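Local coordinates for protein omega-class glutathione S-transferase (Bombyx mori, PDB 3WD6) that binds glutathione and probably acts as a glutathione transferase and glutathione-dependent dehydroascorbate reductase, at residues A127-L132 with W183-R188. Residues are numbered along the deposited sequence; the frame is centred on the assembly and turned at random.
Sequences APIQSL and WPWFER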
loop_
_atom_site.group_PDB
_atom_site.type_symbol
_atom_site.label_atom_id
_atom_site.label_comp_id
_atom_site.label_asym_id
_atom_site.label_seq_id
_atom_site.Cartn_x
_atom_site.Cartn_y
_atom_site.Cartn_z
ATOM N N ALA A 127 -6.679 -6.463 -7.848
ATOM C CA ALA A 127 -7.915 -5.683 -7.661
ATOM C C ALA A 127 -9.011 -6.416 -6.851
ATOM O O ALA A 127 -9.618 -5.822 -5.950
ATOM C CB ALA A 127 -8.472 -5.195 -9.004
ATOM N N PRO A 128 -9.267 -7.706 -7.167
ATOM C CA PRO A 128 -10.277 -8.475 -6.416
ATOM C C PRO A 128 -9.946 -8.559 -4.928
ATOM O O PRO A 128 -10.853 -8.624 -4.079
ATOM C CB PRO A 128 -10.203 -9.869 -7.047
ATOM C CG PRO A 128 -9.716 -9.614 -8.431
ATOM C CD PRO A 128 -8.732 -8.472 -8.307
ATOM N N ILE A 129 -8.653 -8.562 -4.612
ATOM C CA ILE A 129 -8.216 -8.553 -3.219
ATOM C C ILE A 129 -8.503 -7.190 -2.591
ATOM O O ILE A 129 -9.045 -7.097 -1.488
ATOM C CB ILE A 129 -6.715 -8.865 -3.112
ATOM C CG1 ILE A 129 -6.447 -10.271 -3.648
ATOM C CG2 ILE A 129 -6.221 -8.688 -1.653
ATOM C CD1 ILE A 129 -4.996 -10.568 -3.863
ATOM N N GLN A 130 -8.119 -6.133 -3.301
ATOM C CA GLN A 130 -8.383 -4.775 -2.856
ATOM C C GLN A 130 -9.870 -4.639 -2.617
ATOM O O GLN A 130 -10.296 -4.011 -1.660
ATOM C CB GLN A 130 -7.919 -3.782 -3.920
ATOM C CG GLN A 130 -6.417 -3.892 -4.275
ATOM C CD GLN A 130 -6.049 -3.072 -5.521
ATOM O OE1 GLN A 130 -6.571 -1.967 -5.735
ATOM N NE2 GLN A 130 -5.158 -3.614 -6.351
ATOM N N SER A 131 -10.655 -5.255 -3.491
ATOM C CA SER A 131 -12.113 -5.158 -3.450
ATOM C C SER A 131 -12.726 -5.904 -2.260
ATOM O O SER A 131 -13.544 -5.354 -1.524
ATOM C CB SER A 131 -12.707 -5.691 -4.758
ATOM O OG SER A 131 -14.109 -5.518 -4.758
ATOM N N LEU A 132 -12.334 -7.156 -2.072
ATOM C CA LEU A 132 -12.846 -7.916 -0.942
ATOM C C LEU A 132 -12.545 -7.225 0.380
ATOM O O LEU A 132 -13.415 -7.171 1.259
ATOM C CB LEU A 132 -12.259 -9.327 -0.915
ATOM C CG LEU A 132 -12.822 -10.157 0.239
ATOM C CD1 LEU A 132 -14.333 -10.329 0.074
ATOM C CD2 LEU A 132 -12.135 -11.506 0.341
ATOM N N TRP A 183 1.845 -5.432 -2.170
ATOM C CA TRP A 183 2.144 -5.773 -0.780
ATOM C C TRP A 183 1.118 -5.273 0.272
ATOM O O TRP A 183 0.779 -5.999 1.208
ATOM C CB TRP A 183 3.558 -5.311 -0.374
ATOM C CG TRP A 183 3.696 -5.450 1.104
ATOM C CD1 TRP A 183 3.732 -4.445 2.036
ATOM C CD2 TRP A 183 3.714 -6.676 1.831
ATOM N NE1 TRP A 183 3.812 -4.979 3.308
ATOM C CE2 TRP A 183 3.791 -6.347 3.208
ATOM C CE3 TRP A 183 3.695 -8.022 1.455
ATOM C CZ2 TRP A 183 3.843 -7.325 4.210
ATOM C CZ3 TRP A 183 3.746 -8.994 2.453
ATOM C CH2 TRP A 183 3.814 -8.636 3.818
ATOM N N PRO A 184 0.641 -4.027 0.140
ATOM C CA PRO A 184 -0.200 -3.515 1.237
ATOM C C PRO A 184 -1.412 -4.405 1.537
ATOM O O PRO A 184 -1.894 -4.486 2.690
ATOM C CB PRO A 184 -0.677 -2.153 0.706
ATOM C CG PRO A 184 0.417 -1.731 -0.256
ATOM C CD PRO A 184 0.862 -3.016 -0.920
ATOM N N TRP A 185 -1.932 -5.054 0.500
ATOM C CA TRP A 185 -3.109 -5.883 0.722
ATOM C C TRP A 185 -2.731 -7.180 1.399
ATOM O O TRP A 185 -3.461 -7.651 2.268
ATOM C CB TRP A 185 -3.947 -6.041 -0.541
ATOM C CG TRP A 185 -4.565 -4.723 -0.809
ATOM C CD1 TRP A 185 -5.743 -4.245 -0.288
ATOM C CD2 TRP A 185 -3.991 -3.638 -1.565
ATOM N NE1 TRP A 185 -5.953 -2.952 -0.712
ATOM C CE2 TRP A 185 -4.901 -2.554 -1.495
ATOM C CE3 TRP A 185 -2.815 -3.488 -2.311
ATOM C CZ2 TRP A 185 -4.668 -1.337 -2.138
ATOM C CZ3 TRP A 185 -2.585 -2.277 -2.957
ATOM C CH2 TRP A 185 -3.510 -1.216 -2.865
ATOM N N PHE A 186 -1.568 -7.726 1.052
ATOM C CA PHE A 186 -1.058 -8.855 1.813
ATOM C C PHE A 186 -0.795 -8.495 3.286
ATOM O O PHE A 186 -1.034 -9.332 4.183
ATOM C CB PHE A 186 0.180 -9.450 1.147
ATOM C CG PHE A 186 -0.127 -10.154 -0.146
ATOM C CD1 PHE A 186 -1.298 -10.920 -0.280
ATOM C CD2 PHE A 186 0.731 -10.040 -1.236
ATOM C CE1 PHE A 186 -1.599 -11.568 -1.487
ATOM C CE2 PHE A 186 0.448 -10.695 -2.440
ATOM C CZ PHE A 186 -0.721 -11.458 -2.564
ATOM N N GLU A 187 -0.307 -7.277 3.546
ATOM C CA GLU A 187 -0.056 -6.867 4.919
ATOM C C GLU A 187 -1.370 -6.927 5.682
ATOM O O GLU A 187 -1.415 -7.361 6.843
ATOM C CB GLU A 187 0.549 -5.448 5.001
ATOM C CG GLU A 187 0.935 -5.048 6.440
ATOM C CD GLU A 187 1.799 -3.781 6.550
ATOM O OE1 GLU A 187 1.613 -3.004 7.521
ATOM O OE2 GLU A 187 2.687 -3.561 5.689
ATOM N N ARG A 188 -2.442 -6.509 5.012
ATOM C CA ARG A 188 -3.773 -6.441 5.617
ATOM C C ARG A 188 -4.427 -7.821 5.725
ATOM O O ARG A 188 -5.137 -8.102 6.693
ATOM C CB ARG A 188 -4.664 -5.446 4.850
ATOM C CG ARG A 188 -4.467 -3.978 5.284
ATOM C CD ARG A 188 -4.390 -3.005 4.112
ATOM N NE ARG A 188 -4.069 -1.640 4.552
ATOM C CZ ARG A 188 -2.836 -1.134 4.597
ATOM N NH1 ARG A 188 -1.800 -1.868 4.220
ATOM N NH2 ARG A 188 -2.636 0.109 5.005
#
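The indole of Trp-185 has CG of Gln-130 over the middle of one face and CB of Pro-184 toward the rim of the opposite one, 3.9 Å above the plane, while the in-plane edge of the Arg-188 guanidinium meets Pro-184 O. Both helices belong to the all-helical C-terminal domain of the glutathione transferase fold; here their short segments run at 43° to each other, 10.0 Å apart at closest approach. The CG methylene of Gln-130 makes a CH-pi contact with the five-membered ring of Trp-185, 3.6 Å from its centroid. Extended beyond CG, the chain carries the carboxamide across the benzo ring at 24° to the indole plane, with OE1 hydrogen-bonded to Tyr-40 OH and NE2 to Ser-126 OG; Tyr-40 also meets Trp-185 edge-to-face. Tyr-40 lines the glutathione pocket, which places the contact beside it, the Trp-185 side chain lying about 7 Å from the bound glutathione. Ile-129 completes the contact and also touches Tyr-151, Ala-154 and Leu-155 of helix 145-165. Its CG2, anti to the backbone N, packs 3.7 Å from Trp-185 CB, while CD1 approaches CE1 of the Phe-186 ring obliquely at 4.3 Å.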